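Local coordinates for protein prgH (Salmonella enterica subsp. enterica serovar Typhimurium, PDB 4G2S), which forms part of the basal body of the SPI-1 type III secretion system, the fragment here being its FHA-fold domain, and so probably serves invasion of host cells, at residues 9-14 with 98-103; 30-35 with 54-59; 62-67 with 75-80. All coordinates share one frame; numbering follows the deposited sequence.

Contact 1 (9-14 with 98-103); sequences VRLLNS and GELLIL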
loop_
_atom_site.group_PDB
_atom_site.type_symbol
_atom_site.label_atom_id
_atom_site.label_comp_id
_atom_site.label_asym_id
_atom_site.label_seq_id
_atom_site.Cartn_x
_atom_site.Cartn_y
_atom_site.Cartn_z
ATOM N N VAL A 9 12.338 -22.789 3.527
ATOM C CA VAL A 9 12.932 -22.476 2.247
ATOM C C VAL A 9 13.767 -21.242 2.437
ATOM O O VAL A 9 13.218 -20.214 2.854
ATOM C CB VAL A 9 11.904 -22.144 1.169
ATOM C CG1 VAL A 9 12.658 -21.890 -0.157
ATOM C CG2 VAL A 9 10.991 -23.306 1.029
ATOM N N ARG A 10 15.039 -21.343 2.065
ATOM C CA ARG A 10 15.959 -20.251 2.009
ATOM C C ARG A 10 16.280 -19.861 0.561
ATOM O O ARG A 10 16.634 -20.689 -0.313
ATOM C CB ARG A 10 17.255 -20.596 2.776
ATOM C CG ARG A 10 18.232 -19.413 2.846
ATOM C CD ARG A 10 19.630 -19.822 3.310
ATOM N NE ARG A 10 20.517 -18.686 3.446
ATOM C CZ ARG A 10 20.707 -17.959 4.548
ATOM N NH1 ARG A 10 20.050 -18.189 5.687
ATOM N NH2 ARG A 10 21.594 -16.967 4.506
ATOM N N LEU A 11 16.216 -18.567 0.317
ATOM C CA LEU A 11 16.628 -18.022 -1.004
ATOM C C LEU A 11 18.131 -17.873 -1.045
ATOM O O LEU A 11 18.752 -17.418 -0.066
ATOM C CB LEU A 11 15.931 -16.707 -1.204
ATOM C CG LEU A 11 14.406 -16.794 -1.212
ATOM C CD1 LEU A 11 13.900 -15.425 -1.662
ATOM C CD2 LEU A 11 13.846 -17.862 -2.047
ATOM N N LEU A 12 18.760 -18.295 -2.129
ATOM C CA LEU A 12 20.222 -18.233 -2.218
ATOM C C LEU A 12 20.675 -17.237 -3.277
ATOM O O LEU A 12 21.859 -17.061 -3.470
ATOM C CB LEU A 12 20.824 -19.610 -2.545
ATOM C CG LEU A 12 20.516 -20.793 -1.619
ATOM C CD1 LEU A 12 21.318 -21.999 -2.094
ATOM C CD2 LEU A 12 20.854 -20.423 -0.189
ATOM N N ASN A 13 19.717 -16.642 -3.968
ATOM C CA ASN A 13 19.895 -15.496 -4.840
ATOM C C ASN A 13 18.632 -14.632 -4.841
ATOM O O ASN A 13 17.776 -14.811 -3.954
ATOM C CB ASN A 13 20.309 -15.917 -6.246
ATOM C CG ASN A 13 19.181 -16.522 -7.036
ATOM O OD1 ASN A 13 18.165 -16.905 -6.476
ATOM N ND2 ASN A 13 19.418 -16.749 -8.328
ATOM N N SER A 14 18.511 -13.748 -5.831
ATOM C CA SER A 14 17.458 -12.692 -5.855
ATOM C C SER A 14 17.784 -11.540 -4.885
ATOM O O SER A 14 18.738 -11.593 -4.099
ATOM C CB SER A 14 16.037 -13.221 -5.644
ATOM O OG SER A 14 15.671 -13.286 -4.236
ATOM N N GLY A 98 13.553 -22.102 -12.498
ATOM C CA GLY A 98 13.830 -21.019 -13.430
ATOM C C GLY A 98 15.189 -20.378 -13.064
ATOM O O GLY A 98 16.181 -21.107 -12.878
ATOM N N GLU A 99 15.245 -19.048 -12.958
ATOM C CA GLU A 99 16.511 -18.369 -12.569
ATOM C C GLU A 99 16.630 -18.174 -11.053
ATOM O O GLU A 99 17.598 -17.570 -10.574
ATOM C CB GLU A 99 16.649 -16.998 -13.265
ATOM C CG GLU A 99 17.967 -16.783 -13.975
ATOM C CD GLU A 99 18.059 -17.517 -15.304
ATOM O OE1 GLU A 99 17.415 -18.589 -15.447
ATOM O OE2 GLU A 99 18.801 -17.036 -16.201
ATOM N N LEU A 100 15.656 -18.645 -10.283
ATOM C CA LEU A 100 15.775 -18.602 -8.853
ATOM C C LEU A 100 16.577 -19.767 -8.299
ATOM O O LEU A 100 16.443 -20.926 -8.769
ATOM C CB LEU A 100 14.381 -18.611 -8.226
ATOM C CG LEU A 100 14.301 -18.286 -6.775
ATOM C CD1 LEU A 100 14.720 -16.834 -6.506
ATOM C CD2 LEU A 100 12.908 -18.613 -6.300
ATOM N N LEU A 101 17.349 -19.487 -7.255
ATOM C CA LEU A 101 18.086 -20.525 -6.541
ATOM C C LEU A 101 17.652 -20.567 -5.052
ATOM O O LEU A 101 17.685 -19.544 -4.314
ATOM C CB LEU A 101 19.592 -20.267 -6.741
ATOM C CG LEU A 101 20.597 -21.400 -6.732
ATOM C CD1 LEU A 101 21.999 -20.866 -6.906
ATOM C CD2 LEU A 101 20.486 -22.090 -5.400
ATOM N N ILE A 102 17.196 -21.748 -4.617
ATOM C CA ILE A 102 16.683 -21.928 -3.279
ATOM C C ILE A 102 17.358 -23.092 -2.652
ATOM O O ILE A 102 17.999 -23.877 -3.289
ATOM C CB ILE A 102 15.152 -22.207 -3.260
ATOM C CG1 ILE A 102 14.835 -23.538 -3.939
ATOM C CG2 ILE A 102 14.372 -21.123 -4.019
ATOM C CD1 ILE A 102 13.360 -23.926 -3.781
ATOM N N LEU A 103 17.114 -23.257 -1.368
ATOM C CA LEU A 103 17.678 -24.337 -0.637
ATOM C C LEU A 103 16.607 -24.683 0.393
ATOM O O LEU A 103 15.976 -23.769 0.879
ATOM C CB LEU A 103 18.995 -23.852 0.016
ATOM C CG LEU A 103 19.628 -24.999 0.787
ATOM C CD1 LEU A 103 21.136 -24.984 0.578
ATOM C CD2 LEU A 103 19.259 -24.992 2.261
#
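Strands 7-11 and 100-106, the two central strands of the four-stranded sheet in this FHA-type beta sandwich, run antiparallel where Arg10 pairs with Leu103 and Leu11 with Ile102. In the hydrogen-bonded pair Arg10 N reaches Leu103 O at 2.9 Å, and Leu103 N returns a more bent bond to Arg10 O. The ladder goes on past the end of strand 9-11, because Leu12 N still donates to Leu101 O at 2.7 Å. Beyond it the Asn13 amide stands in for a backbone peptide. Its OD1 accepts Leu101 N at 2.8 Å, with the donor 43° above the carbonyl plane, while ND2 gives an in-plane bond to Glu99 O at 3.0 Å. A chi1 of 74° tucks the amide between its own N and C and turns it to residues 99-101. Asparagine suits this place, with donor and acceptor on a short stem. On the sandwich's inner face the branched Leu11 and Ile102 meet, CD2 to CG2 at 3.8 Å, in a core that also holds Phe63 and Ile54. On the opposite, outer face Leu12 CD1 lies between Leu101 CD2, a tight 3.4 Å away, and Leu103 CB. Arg10 extends from there to Glu20 and to Glu64 of a second subunit.

Contact 2 (30-35 with 54-59); sequences FVVGQS and IPLDHG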
loop_
_atom_site.group_PDB
_atom_site.type_symbol
_atom_site.label_atom_id
_atom_site.label_comp_id
_atom_site.label_asym_id
_atom_site.label_seq_id
_atom_site.Cartn_x
_atom_site.Cartn_y
_atom_site.Cartn_z
ATOM N N PHE A 30 4.923 -20.439 -4.256
ATOM C CA PHE A 30 5.859 -19.377 -4.473
ATOM C C PHE A 30 5.573 -18.767 -5.842
ATOM O O PHE A 30 5.752 -19.386 -6.883
ATOM C CB PHE A 30 7.304 -19.884 -4.358
ATOM C CG PHE A 30 7.651 -20.297 -2.971
ATOM C CD1 PHE A 30 7.298 -21.562 -2.528
ATOM C CD2 PHE A 30 8.192 -19.412 -2.090
ATOM C CE1 PHE A 30 7.573 -21.957 -1.219
ATOM C CE2 PHE A 30 8.493 -19.800 -0.753
ATOM C CZ PHE A 30 8.177 -21.071 -0.343
ATOM N N VAL A 31 5.168 -17.498 -5.836
ATOM C CA VAL A 31 4.957 -16.742 -7.056
ATOM C C VAL A 31 6.206 -15.898 -7.195
ATOM O O VAL A 31 6.567 -15.183 -6.236
ATOM C CB VAL A 31 3.743 -15.795 -6.980
ATOM C CG1 VAL A 31 3.656 -14.933 -8.275
ATOM C CG2 VAL A 31 2.461 -16.566 -6.724
ATOM N N VAL A 32 6.871 -16.025 -8.359
ATOM C CA VAL A 32 8.175 -15.491 -8.612
ATOM C C VAL A 32 8.131 -14.680 -9.934
ATOM O O VAL A 32 7.856 -15.191 -11.042
ATOM C CB VAL A 32 9.243 -16.570 -8.762
ATOM C CG1 VAL A 32 10.627 -15.978 -8.784
ATOM C CG2 VAL A 32 9.190 -17.651 -7.710
ATOM N N GLY A 33 8.378 -13.391 -9.819
ATOM C CA GLY A 33 8.251 -12.537 -10.980
ATOM C C GLY A 33 8.324 -11.052 -10.703
ATOM O O GLY A 33 8.855 -10.594 -9.685
ATOM N N GLN A 34 7.803 -10.291 -11.653
ATOM C CA GLN A 34 7.871 -8.825 -11.621
ATOM C C GLN A 34 6.682 -8.167 -10.875
ATOM O O GLN A 34 5.878 -8.852 -10.183
ATOM C CB GLN A 34 7.981 -8.314 -13.051
ATOM C CG GLN A 34 9.069 -8.955 -13.907
ATOM C CD GLN A 34 9.208 -8.246 -15.245
ATOM O OE1 GLN A 34 8.453 -7.322 -15.535
ATOM N NE2 GLN A 34 10.164 -8.683 -16.070
ATOM N N SER A 35 6.593 -6.835 -10.996
ATOM C CA SER A 35 5.611 -5.978 -10.313
ATOM C C SER A 35 4.153 -6.385 -10.411
ATOM O O SER A 35 3.407 -6.289 -9.421
ATOM C CB SER A 35 5.684 -4.555 -10.909
ATOM O OG SER A 35 7.016 -4.214 -11.196
ATOM N N ILE A 54 8.068 -13.710 -4.444
ATOM C CA ILE A 54 9.479 -13.412 -4.540
ATOM C C ILE A 54 9.692 -12.579 -5.806
ATOM O O ILE A 54 9.309 -13.011 -6.877
ATOM C CB ILE A 54 10.295 -14.736 -4.734
ATOM C CG1 ILE A 54 10.014 -15.642 -3.548
ATOM C CG2 ILE A 54 11.785 -14.471 -4.866
ATOM C CD1 ILE A 54 10.592 -17.032 -3.678
ATOM N N PRO A 55 10.326 -11.402 -5.693
ATOM C CA PRO A 55 10.634 -10.586 -6.875
ATOM C C PRO A 55 11.855 -11.103 -7.642
ATOM O O PRO A 55 12.854 -11.533 -7.038
ATOM C CB PRO A 55 10.902 -9.213 -6.282
ATOM C CG PRO A 55 11.508 -9.490 -4.969
ATOM C CD PRO A 55 10.750 -10.734 -4.459
ATOM N N LEU A 56 11.715 -11.198 -8.948
ATOM C CA LEU A 56 12.823 -11.591 -9.811
ATOM C C LEU A 56 12.571 -10.935 -11.177
ATOM O O LEU A 56 11.508 -11.088 -11.767
ATOM C CB LEU A 56 12.927 -13.112 -9.925
ATOM C CG LEU A 56 14.270 -13.659 -10.409
ATOM C CD1 LEU A 56 15.375 -13.501 -9.360
ATOM C CD2 LEU A 56 14.115 -15.125 -10.783
ATOM N N ASP A 57 13.539 -10.173 -11.654
ATOM C CA ASP A 57 13.288 -9.331 -12.852
ATOM C C ASP A 57 13.198 -10.199 -14.111
ATOM O O ASP A 57 12.456 -9.878 -15.015
ATOM C CB ASP A 57 14.335 -8.226 -12.984
ATOM C CG ASP A 57 15.759 -8.740 -12.843
ATOM O OD1 ASP A 57 15.924 -9.964 -12.588
ATOM O OD2 ASP A 57 16.701 -7.916 -12.977
ATOM N N HIS A 58 13.919 -11.324 -14.124
ATOM C CA HIS A 58 13.972 -12.218 -15.285
ATOM C C HIS A 58 14.036 -13.707 -14.918
ATOM O O HIS A 58 14.752 -14.132 -14.000
ATOM C CB HIS A 58 15.175 -11.810 -16.169
ATOM C CG HIS A 58 15.543 -12.816 -17.240
ATOM N ND1 HIS A 58 16.256 -13.920 -16.968
ATOM C CD2 HIS A 58 15.306 -12.830 -18.628
ATOM C CE1 HIS A 58 16.446 -14.630 -18.103
ATOM N NE2 HIS A 58 15.880 -13.952 -19.120
ATOM N N GLY A 59 13.300 -14.520 -15.671
ATOM C CA GLY A 59 13.439 -15.977 -15.573
ATOM C C GLY A 59 12.673 -16.578 -14.397
ATOM O O GLY A 59 12.941 -17.722 -14.001
#
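Ile54 and Val32, which lose the most surface here, are partners in a parallel bridge, their CA atoms 4.8 Å apart and their side chains on the same face of the sheet. The backbone of Ile54 is held from both ends: its N donates to Val31 O at 2.8 Å, and its O accepts Gly33 N at 3.1 Å. This is the parallel pattern, in which one residue bonds to the two neighbours of its opposite number. The side chain of Ile54 carries CG1 away from the carbonyl carbon (chi1 -59°) and continues extended, which brings CD1 to within 3.7 Å of Phe30 CD2. Val32 turns CG1 to Leu56, whose CB lies 3.8 Å off; these two side chains run side by side in the same direction. Beta-branched residues suit such positions, since they favour extended backbone and fill the core close to the strand, where Leu100 of the facing sheet packs against both Val32 and Ile54.

Leu56, third in surface lost to the other strand, extends the ladder beyond Pro55, giving its N to Gly33 O at 3.0 Å. Pro55 has no N-H to offer, but in this parallel register its nitrogen is not asked for a bond to strand 30-33. At the exposed end Gln34, the N-cap residue of helix 35-41, stretches its chain out until NE2 donates a hydrogen bond to Asp57 O at 2.8 Å. Strand 26-33, helix 35-41 and strand 51-55 together make a beta-alpha-beta unit, whose two parallel strands are joined side by side here at the edge of the mixed sheet.

Contact 3 (62-67 with 75-80); sequences NFEIQV and ILHELK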
loop_
_atom_site.group_PDB
_atom_site.type_symbol
_atom_site.label_atom_id
_atom_site.label_comp_id
_atom_site.label_asym_id
_atom_site.label_seq_id
_atom_site.Cartn_x
_atom_site.Cartn_y
_atom_site.Cartn_z
ATOM N N ASN A 62 6.848 -19.861 -11.264
ATOM C CA ASN A 62 6.099 -20.150 -9.999
ATOM C C ASN A 62 6.303 -21.617 -9.667
ATOM O O ASN A 62 6.471 -22.466 -10.611
ATOM C CB ASN A 62 4.636 -19.850 -10.190
ATOM C CG ASN A 62 4.346 -18.320 -10.423
ATOM O OD1 ASN A 62 5.285 -17.468 -10.434
ATOM N ND2 ASN A 62 3.075 -17.979 -10.537
ATOM N N PHE A 63 6.295 -21.917 -8.400
ATOM C CA PHE A 63 6.437 -23.299 -8.029
ATOM C C PHE A 63 5.720 -23.617 -6.720
ATOM O O PHE A 63 5.461 -22.701 -5.948
ATOM C CB PHE A 63 7.916 -23.690 -7.975
ATOM C CG PHE A 63 8.717 -22.973 -6.935
ATOM C CD1 PHE A 63 8.905 -23.476 -5.688
ATOM C CD2 PHE A 63 9.352 -21.774 -7.265
ATOM C CE1 PHE A 63 9.713 -22.847 -4.739
ATOM C CE2 PHE A 63 10.149 -21.129 -6.343
ATOM C CZ PHE A 63 10.305 -21.622 -5.047
ATOM N N GLU A 64 5.416 -24.905 -6.488
ATOM C CA GLU A 64 4.895 -25.369 -5.211
ATOM C C GLU A 64 5.855 -26.325 -4.606
ATOM O O GLU A 64 6.393 -27.209 -5.272
ATOM C CB GLU A 64 3.514 -26.034 -5.322
ATOM C CG GLU A 64 2.498 -25.280 -6.175
ATOM C CD GLU A 64 1.089 -25.848 -6.031
ATOM O OE1 GLU A 64 0.107 -25.165 -6.348
ATOM O OE2 GLU A 64 0.946 -26.967 -5.468
ATOM N N ILE A 65 6.018 -26.189 -3.310
ATOM C CA ILE A 65 6.670 -27.199 -2.487
ATOM C C ILE A 65 5.649 -28.000 -1.698
ATOM O O ILE A 65 4.731 -27.451 -1.026
ATOM C CB ILE A 65 7.763 -26.580 -1.591
ATOM C CG1 ILE A 65 8.796 -25.925 -2.510
ATOM C CG2 ILE A 65 8.375 -27.660 -0.691
ATOM C CD1 ILE A 65 10.110 -25.629 -1.863
ATOM N N GLN A 66 5.771 -29.330 -1.836
ATOM C CA GLN A 66 4.872 -30.258 -1.148
ATOM C C GLN A 66 5.630 -31.102 -0.130
ATOM O O GLN A 66 6.555 -31.799 -0.506
ATOM C CB GLN A 66 4.221 -31.218 -2.138
ATOM C CG GLN A 66 3.121 -32.025 -1.514
ATOM C CD GLN A 66 2.349 -32.885 -2.508
ATOM O OE1 GLN A 66 2.457 -32.727 -3.719
ATOM N NE2 GLN A 66 1.531 -33.779 -1.979
ATOM N N VAL A 67 5.184 -31.069 1.116
ATOM C CA VAL A 67 5.844 -31.738 2.252
ATOM C C VAL A 67 4.780 -32.719 2.703
ATOM O O VAL A 67 3.725 -32.262 3.221
ATOM C CB VAL A 67 6.150 -30.755 3.392
ATOM C CG1 VAL A 67 6.673 -31.459 4.637
ATOM C CG2 VAL A 67 7.097 -29.629 2.952
ATOM N N ILE A 75 8.664 -32.761 -2.594
ATOM C CA ILE A 75 8.361 -32.656 -4.004
ATOM C C ILE A 75 8.223 -31.187 -4.411
ATOM O O ILE A 75 7.505 -30.456 -3.782
ATOM C CB ILE A 75 7.060 -33.410 -4.348
ATOM C CG1 ILE A 75 7.238 -34.876 -4.009
ATOM C CG2 ILE A 75 6.759 -33.297 -5.862
ATOM C CD1 ILE A 75 8.237 -35.608 -4.866
ATOM N N LEU A 76 8.944 -30.794 -5.447
ATOM C CA LEU A 76 8.766 -29.483 -5.987
ATOM C C LEU A 76 7.974 -29.596 -7.293
ATOM O O LEU A 76 8.295 -30.445 -8.150
ATOM C CB LEU A 76 10.104 -28.835 -6.150
ATOM C CG LEU A 76 10.104 -27.324 -6.540
ATOM C CD1 LEU A 76 11.279 -26.698 -5.893
ATOM C CD2 LEU A 76 10.161 -27.273 -8.040
ATOM N N HIS A 77 6.877 -28.839 -7.377
ATOM C CA HIS A 77 6.109 -28.755 -8.616
ATOM C C HIS A 77 6.422 -27.462 -9.275
ATOM O O HIS A 77 6.067 -26.397 -8.737
ATOM C CB HIS A 77 4.647 -28.822 -8.322
ATOM C CG HIS A 77 4.262 -29.985 -7.532
ATOM N ND1 HIS A 77 4.061 -31.175 -8.084
ATOM C CD2 HIS A 77 3.973 -30.126 -6.183
ATOM C CE1 HIS A 77 3.672 -32.052 -7.135
ATOM N NE2 HIS A 77 3.623 -31.419 -5.981
ATOM N N GLU A 78 7.104 -27.507 -10.419
ATOM C CA GLU A 78 7.305 -26.325 -11.257
ATOM C C GLU A 78 6.124 -26.071 -12.131
ATOM O O GLU A 78 5.786 -26.938 -12.935
ATOM C CB GLU A 78 8.459 -26.529 -12.237
ATOM C CG GLU A 78 9.802 -26.512 -11.647
ATOM C CD GLU A 78 10.906 -26.198 -12.668
ATOM O OE1 GLU A 78 10.703 -25.903 -13.879
ATOM O OE2 GLU A 78 12.004 -26.191 -12.171
ATOM N N LEU A 79 5.551 -24.856 -12.078
ATOM C CA LEU A 79 4.306 -24.529 -12.817
ATOM C C LEU A 79 4.574 -23.985 -14.208
ATOM O O LEU A 79 5.214 -22.951 -14.345
ATOM C CB LEU A 79 3.453 -23.550 -12.045
ATOM C CG LEU A 79 3.131 -24.054 -10.617
ATOM C CD1 LEU A 79 2.218 -23.065 -9.881
ATOM C CD2 LEU A 79 2.583 -25.439 -10.477
ATOM N N LYS A 80 4.134 -24.722 -15.234
ATOM C CA LYS A 80 4.220 -24.287 -16.641
ATOM C C LYS A 80 2.830 -23.975 -17.222
ATOM O O LYS A 80 1.833 -24.014 -16.512
ATOM C CB LYS A 80 4.844 -25.401 -17.449
ATOM C CG LYS A 80 6.222 -25.855 -16.940
ATOM C CD LYS A 80 6.991 -26.560 -18.067
ATOM C CE LYS A 80 8.172 -27.376 -17.554
ATOM N NZ LYS A 80 9.091 -26.574 -16.683
#
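Glu64 and His77 bond to each other twice through their backbones, Glu64 N to His77 O at 2.8 Å and His77 N to Glu64 O at 2.7 Å; Gln66 and Ile75 repeat the pattern, and Leu79 N adds a bond to Asn62 O at 3.0 Å.

One polar side-chain bond lies over this ladder. His77 NE2 donates to Gln66 OE1 at 2.9 Å, nearly straight at 164° and close to both the ring plane and the amide plane. Gln66 is extended, with CG opposite its backbone N (chi1 -170°), and is long enough to bring its amide to the ring's edge, while Ile75 CG2 lies over one face of the imidazole, toward its rim. Glu64, beside His77, is long enough to form salt bridges with Arg27 and with Arg10 of a third subunit.

Apolar contacts occupy the inner face. Phe63 and Leu76 meet obliquely, CD1 to CD1 at 4.0 Å, and Ile65 CG1 approaches the same leucine methyl at 4.3 Å. Large hydrophobic residues fit here because Ile102 and Val97 of the facing sheet close over them.

Where the paired strands begin and end, Leu79 CD1 rests on Asn62 CB at 4.0 Å, while the Asn62 amide bonds to Val32 and to the third subunit. With a mixed outer face, Glu64, Gln66 and His77 beside Ile75, and a largely apolar inner one, strands 63-67 and 74-80 form an antiparallel beta hairpin in one sheet of an FHA-type sandwich.

How the contacts relate
Contact 1 joins the N-terminal part of the chain to its C-terminal part, and contacts 2 and 3 are nested in that loop, one after the other. Contact 1 belongs to the four-stranded sheet; the other two share the mixed sheet, where strands 26-33 and 63-67 are neighbours joined by Phe30 N to Phe63 O. The centres of contacts 1 and 2 lie about 11 Å apart. Those of contacts 1 and 3 are about 13 Å apart. Between contacts 2 and 3 the centres are about 15 Å apart. Between the sheets Leu11 packs on Ile54, and Leu100 and Ile102 on Phe63, so the three contacts share one hydrophobic core. All three contacts also reach neighbouring copies of the protein in the crystal assembly.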